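Local coordinates for glycoside hydrolase family protein (Novosphingobium sp. PP1Y, PDB 6Q2F), which probably acts as an alpha-L-rhamnosidase, a glycoside hydrolase that cleaves alpha-L-rhamnose from its glycosides, at residues A[524-529]-A[828-833]; A[393-398]-A[549-554]. All blocks are in the same frame, centred on the assembly; numbering follows the deposited sequence.

From the N terminus the four segments come in the order 393-398, 524-529, 549-554 and 828-833, so the two closures cross instead of nesting. Contact 2 closes a span of 150 residues, bringing the loop between helix 382-385 and strand 413-414 against helix 543-575 of the (beta/alpha)8-type barrel. Contact 1 starts inside that span, at the C-terminal end of helix 516-524, and closes a longer one of 298 residues at helix 831-834, in the later alpha/beta domain whose sheet includes strand 818-820. The centres of contact 1 and contact 2 are about 13 Å apart. Asp552, on the helical side of contact 2, joins them: its carboxylate takes hydrogen bonds from Tyr526 and Ser829 of contact 1.

Contact 1: A[524-529]-A[828-833]; sequences RGYDAR and PSNTSA
Thr831 OG1 donates to the backbone O of Arg524 at 2.7 Å, arriving in the carbonyl plane on a lone pair. With OG1 anti to its own carbonyl carbon (chi1 -70°), the threonine also brings its methyl CG2 within 3.2 Å of that oxygen, a close fit for one beta-branched residue. Next to this bond the buried Tyr526 crosses the Asn830 side chain, the ring and amide planes 68° apart, and its OH lies 3.4 Å from Asn830 CB. Both polar ends are engaged by helix 543-575: Tyr526 OH by Asp552 and Asn830 ND2 by the backbone O of Gln545. The end of one helix meets the start of another here: Gly525 leaves helix 516-524 with a positive phi of 84°, at which a CB would be jammed against Arg524 O, and in the other segment Ser829 OG caps helix 831-834 by accepting from Thr831 N at 3.0 Å. The packing is looser beside Arg524, whose bent side chain leaves its NE linked to Thr831 through a water. That water accepts from Arg524 NE at 3.0 Å and donates to Thr831 OG1 at 2.9 Å, while the far end of the arginine forms a salt bridge with Asp559.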
loop_
_atom_site.group_PDB
_atom_site.type_symbol
_atom_site.label_atom_id
_atom_site.label_comp_id
_atom_site.label_asym_id
_atom_site.label_seq_id
_atom_site.Cartn_x
_atom_site.Cartn_y
_atom_site.Cartn_z
ATOM N N ARG A 524 12.222 -5.570 24.355
ATOM C CA ARG A 524 11.193 -5.199 25.321
ATOM C C ARG A 524 11.729 -5.061 26.740
ATOM O O ARG A 524 11.023 -4.523 27.603
ATOM C CB ARG A 524 10.058 -6.231 25.319
ATOM C CG ARG A 524 9.531 -6.597 23.908
ATOM C CD ARG A 524 8.514 -5.585 23.423
ATOM N NE ARG A 524 9.116 -4.344 22.937
ATOM C CZ ARG A 524 9.505 -4.159 21.675
ATOM N NH1 ARG A 524 9.370 -5.153 20.795
ATOM N NH2 ARG A 524 10.027 -2.992 21.290
ATOM N N GLY A 525 12.924 -5.569 27.019
ATOM C CA GLY A 525 13.534 -5.396 28.321
ATOM C C GLY A 525 13.135 -6.383 29.395
ATOM O O GLY A 525 13.471 -6.150 30.558
ATOM N N TYR A 526 12.404 -7.451 29.070
ATOM C CA TYR A 526 12.084 -8.462 30.074
ATOM C C TYR A 526 11.965 -9.830 29.411
ATOM O O TYR A 526 11.842 -9.944 28.191
ATOM C CB TYR A 526 10.794 -8.133 30.854
ATOM C CG TYR A 526 9.481 -8.119 30.053
ATOM C CD1 TYR A 526 9.121 -7.019 29.283
ATOM C CD2 TYR A 526 8.585 -9.195 30.113
ATOM C CE1 TYR A 526 7.913 -6.993 28.561
ATOM C CE2 TYR A 526 7.366 -9.178 29.398
ATOM C CZ TYR A 526 7.047 -8.076 28.633
ATOM O OH TYR A 526 5.846 -8.062 27.935
ATOM N N ASP A 527 12.008 -10.866 30.248
ATOM C CA ASP A 527 12.010 -12.260 29.810
ATOM C C ASP A 527 10.601 -12.698 29.403
ATOM O O ASP A 527 9.675 -12.663 30.218
ATOM C CB ASP A 527 12.546 -13.122 30.954
ATOM C CG ASP A 527 12.826 -14.561 30.539
ATOM O OD1 ASP A 527 12.449 -14.975 29.420
ATOM O OD2 ASP A 527 13.428 -15.287 31.361
ATOM N N ALA A 528 10.431 -13.127 28.151
ATOM C CA ALA A 528 9.116 -13.584 27.704
ATOM C C ALA A 528 8.747 -14.976 28.212
ATOM O O ALA A 528 7.562 -15.324 28.185
ATOM C CB ALA A 528 9.033 -13.575 26.174
ATOM N N ARG A 529 9.707 -15.763 28.710
ATOM C CA ARG A 529 9.443 -17.167 29.032
ATOM C C ARG A 529 8.265 -17.383 29.975
ATOM O O ARG A 529 7.424 -18.250 29.679
ATOM C CB ARG A 529 10.716 -17.823 29.586
ATOM C CG ARG A 529 11.540 -18.476 28.485
ATOM C CD ARG A 529 13.048 -18.297 28.694
ATOM N NE ARG A 529 13.614 -19.258 29.628
ATOM C CZ ARG A 529 14.159 -18.938 30.801
ATOM N NH1 ARG A 529 14.216 -17.667 31.184
ATOM N NH2 ARG A 529 14.652 -19.891 31.588
ATOM N N PRO A 828 0.404 0.451 26.489
ATOM C CA PRO A 828 0.045 -0.891 25.993
ATOM C C PRO A 828 1.059 -1.974 26.328
ATOM O O PRO A 828 0.802 -3.149 26.028
ATOM C CB PRO A 828 -0.012 -0.685 24.477
ATOM C CG PRO A 828 1.086 0.300 24.245
ATOM C CD PRO A 828 0.990 1.285 25.421
ATOM N N SER A 829 2.198 -1.614 26.916
ATOM C CA SER A 829 3.335 -2.510 27.087
ATOM C C SER A 829 3.558 -2.839 28.562
ATOM O O SER A 829 3.166 -2.084 29.453
ATOM C CB SER A 829 4.596 -1.869 26.491
ATOM O OG SER A 829 5.751 -2.639 26.757
ATOM N N ASN A 830 4.182 -3.999 28.809
ATOM C CA ASN A 830 4.631 -4.416 30.137
ATOM C C ASN A 830 6.037 -3.929 30.460
ATOM O O ASN A 830 6.511 -4.158 31.581
ATOM C CB ASN A 830 4.628 -5.941 30.259
ATOM C CG ASN A 830 3.278 -6.500 30.602
ATOM O OD1 ASN A 830 2.456 -5.829 31.216
ATOM N ND2 ASN A 830 3.048 -7.763 30.226
ATOM N N THR A 831 6.721 -3.292 29.503
ATOM C CA THR A 831 8.127 -2.950 29.696
ATOM C C THR A 831 8.331 -2.105 30.953
ATOM O O THR A 831 9.180 -2.420 31.799
ATOM C CB THR A 831 8.658 -2.233 28.454
ATOM O OG1 THR A 831 8.737 -3.171 27.377
ATOM C CG2 THR A 831 10.066 -1.629 28.710
ATOM N N SER A 832 7.535 -1.048 31.113
ATOM C CA SER A 832 7.751 -0.165 32.252
ATOM C C SER A 832 7.397 -0.850 33.570
ATOM O O SER A 832 8.089 -0.638 34.575
ATOM C CB SER A 832 6.975 1.144 32.069
ATOM O OG SER A 832 5.594 0.928 31.838
ATOM N N ALA A 833 6.360 -1.691 33.600
ATOM C CA ALA A 833 6.070 -2.414 34.835
ATOM C C ALA A 833 7.181 -3.413 35.160
ATOM O O ALA A 833 7.609 -3.531 36.316
ATOM C CB ALA A 833 4.720 -3.127 34.746
HETATM O O HOH W 1 8.620 -1.980 24.743
#

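Contact 2: A[393-398]-A[549-554]; sequences DYYALV and FLYDYR
Tyr551 OH is gripped by two hydrogen bonds, with Arg555 NH1 and the backbone O of Glu740, and the Tyr395 OH meets the Tyr551 ring obliquely, 3.4 Å from Tyr551 CE2. The main motif of the contact is a parallel cation-pi stack that seats the 393-398 loop on helix 543-575 of the barrel. The Arg554 guanidinium lies flat over one face of the Tyr394 ring, planes 12° apart and CZ 3.6 Å from the ring centroid, while CD adds a CH-pi contact over the same face. A bend at chi3 (-53°) folds the arginine back over its own helix, where Tyr551 CA lies 3.3 Å from the other guanidinium face, toward its rim. Arginine suits this buried slot because its flat cation can stack and still hydrogen-bond through NH1 to Lys385 O; tyrosine offers a broad face and an OH that bonds to Thr384 O. An alanine in place of Tyr394 would probably leave the guanidinium freer to turn and Thr384 O without the tyrosine OH. The loop itself is shaped by an Asx turn, in which Tyr395 N donates to Asp393 OD1 at 3.0 Å from above the carboxylate plane.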
loop_
_atom_site.group_PDB
_atom_site.type_symbol
_atom_site.label_atom_id
_atom_site.label_comp_id
_atom_site.label_asym_id
_atom_site.label_seq_id
_atom_site.Cartn_x
_atom_site.Cartn_y
_atom_site.Cartn_z
ATOM N N ASP A 393 -7.511 -3.432 15.025
ATOM C CA ASP A 393 -7.222 -2.564 16.163
ATOM C C ASP A 393 -7.160 -3.456 17.389
ATOM O O ASP A 393 -8.196 -3.884 17.901
ATOM C CB ASP A 393 -8.294 -1.481 16.321
ATOM C CG ASP A 393 -8.060 -0.597 17.539
ATOM O OD1 ASP A 393 -6.979 -0.691 18.164
ATOM O OD2 ASP A 393 -8.951 0.212 17.856
ATOM N N TYR A 394 -5.945 -3.737 17.862
ATOM C CA TYR A 394 -5.819 -4.628 19.002
ATOM C C TYR A 394 -6.304 -3.976 20.289
ATOM O O TYR A 394 -6.599 -4.688 21.257
ATOM C CB TYR A 394 -4.376 -5.099 19.133
ATOM C CG TYR A 394 -4.046 -6.233 18.190
ATOM C CD1 TYR A 394 -4.442 -7.531 18.490
ATOM C CD2 TYR A 394 -3.357 -6.018 17.004
ATOM C CE1 TYR A 394 -4.155 -8.585 17.659
ATOM C CE2 TYR A 394 -3.066 -7.085 16.147
ATOM C CZ TYR A 394 -3.470 -8.374 16.492
ATOM O OH TYR A 394 -3.194 -9.462 15.686
ATOM N N TYR A 395 -6.417 -2.646 20.325
ATOM C CA TYR A 395 -6.966 -2.020 21.522
ATOM C C TYR A 395 -8.470 -2.205 21.588
ATOM O O TYR A 395 -9.051 -2.114 22.671
ATOM C CB TYR A 395 -6.616 -0.531 21.566
ATOM C CG TYR A 395 -5.134 -0.258 21.547
ATOM C CD1 TYR A 395 -4.240 -1.115 22.176
ATOM C CD2 TYR A 395 -4.620 0.845 20.885
ATOM C CE1 TYR A 395 -2.881 -0.878 22.156
ATOM C CE2 TYR A 395 -3.255 1.093 20.862
ATOM C CZ TYR A 395 -2.384 0.233 21.502
ATOM O OH TYR A 395 -1.031 0.465 21.484
ATOM N N ALA A 396 -9.112 -2.464 20.442
ATOM C CA ALA A 396 -10.559 -2.639 20.404
ATOM C C ALA A 396 -11.004 -3.974 20.995
ATOM O O ALA A 396 -12.194 -4.144 21.273
ATOM C CB ALA A 396 -11.065 -2.509 18.963
ATOM N N LEU A 397 -10.086 -4.926 21.187
ATOM C CA LEU A 397 -10.422 -6.226 21.775
ATOM C C LEU A 397 -10.589 -6.058 23.284
ATOM O O LEU A 397 -9.735 -6.426 24.089
ATOM C CB LEU A 397 -9.353 -7.261 21.458
ATOM C CG LEU A 397 -8.911 -7.389 20.006
ATOM C CD1 LEU A 397 -7.839 -8.448 19.893
ATOM C CD2 LEU A 397 -10.109 -7.715 19.120
ATOM N N VAL A 398 -11.725 -5.498 23.678
ATOM C CA VAL A 398 -11.985 -5.251 25.095
ATOM C C VAL A 398 -12.386 -6.561 25.759
ATOM O O VAL A 398 -13.303 -7.256 25.300
ATOM C CB VAL A 398 -13.064 -4.172 25.279
ATOM C CG1 VAL A 398 -13.144 -3.757 26.740
ATOM C CG2 VAL A 398 -12.764 -2.973 24.383
ATOM N N PHE A 549 1.560 -8.350 27.487
ATOM C CA PHE A 549 2.611 -9.224 26.990
ATOM C C PHE A 549 2.394 -9.546 25.522
ATOM O O PHE A 549 3.341 -9.522 24.727
ATOM C CB PHE A 549 2.697 -10.525 27.768
ATOM C CG PHE A 549 3.428 -11.590 27.004
ATOM C CD1 PHE A 549 4.789 -11.478 26.783
ATOM C CD2 PHE A 549 2.751 -12.663 26.451
ATOM C CE1 PHE A 549 5.477 -12.440 26.062
ATOM C CE2 PHE A 549 3.433 -13.624 25.724
ATOM C CZ PHE A 549 4.797 -13.510 25.527
ATOM N N LEU A 550 1.159 -9.872 25.146
ATOM C CA LEU A 550 0.901 -10.223 23.755
ATOM C C LEU A 550 1.165 -9.033 22.841
ATOM O O LEU A 550 1.779 -9.193 21.777
ATOM C CB LEU A 550 -0.527 -10.763 23.610
ATOM C CG LEU A 550 -0.705 -12.043 24.448
ATOM C CD1 LEU A 550 -2.170 -12.420 24.665
ATOM C CD2 LEU A 550 0.074 -13.212 23.844
ATOM N N TYR A 551 0.752 -7.827 23.256
ATOM C CA TYR A 551 1.149 -6.609 22.548
ATOM C C TYR A 551 2.662 -6.543 22.362
ATOM O O TYR A 551 3.157 -6.273 21.261
ATOM C CB TYR A 551 0.662 -5.364 23.303
ATOM C CG TYR A 551 1.234 -4.058 22.759
ATOM C CD1 TYR A 551 2.437 -3.552 23.232
ATOM C CD2 TYR A 551 0.581 -3.350 21.754
ATOM C CE1 TYR A 551 2.980 -2.369 22.723
ATOM C CE2 TYR A 551 1.112 -2.153 21.244
ATOM C CZ TYR A 551 2.314 -1.683 21.726
ATOM O OH TYR A 551 2.862 -0.502 21.240
ATOM N N ASP A 552 3.413 -6.769 23.446
ATOM C CA ASP A 552 4.874 -6.759 23.377
ATOM C C ASP A 552 5.391 -7.836 22.433
ATOM O O ASP A 552 6.402 -7.644 21.744
ATOM C CB ASP A 552 5.471 -6.966 24.782
ATOM C CG ASP A 552 5.332 -5.734 25.662
ATOM O OD1 ASP A 552 5.187 -4.627 25.089
ATOM O OD2 ASP A 552 5.371 -5.868 26.913
ATOM N N TYR A 553 4.724 -8.989 22.409
ATOM C CA TYR A 553 5.150 -10.055 21.513
ATOM C C TYR A 553 4.896 -9.667 20.065
ATOM O O TYR A 553 5.788 -9.782 19.219
ATOM C CB TYR A 553 4.436 -11.355 21.882
ATOM C CG TYR A 553 5.029 -12.581 21.238
ATOM C CD1 TYR A 553 6.055 -13.284 21.862
ATOM C CD2 TYR A 553 4.570 -13.032 20.007
ATOM C CE1 TYR A 553 6.598 -14.409 21.280
ATOM C CE2 TYR A 553 5.115 -14.154 19.406
ATOM C CZ TYR A 553 6.130 -14.843 20.056
ATOM O OH TYR A 553 6.682 -15.962 19.480
ATOM N N ARG A 554 3.691 -9.168 19.770
ATOM C CA ARG A 554 3.400 -8.683 18.426
ATOM C C ARG A 554 4.359 -7.577 18.038
ATOM O O ARG A 554 4.803 -7.505 16.887
ATOM C CB ARG A 554 1.949 -8.194 18.335
ATOM C CG ARG A 554 0.910 -9.322 18.471
ATOM C CD ARG A 554 -0.474 -8.835 18.055
ATOM N NE ARG A 554 -0.823 -7.615 18.771
ATOM C CZ ARG A 554 -1.322 -7.589 20.003
ATOM N NH1 ARG A 554 -1.551 -8.720 20.661
ATOM N NH2 ARG A 554 -1.603 -6.432 20.574
#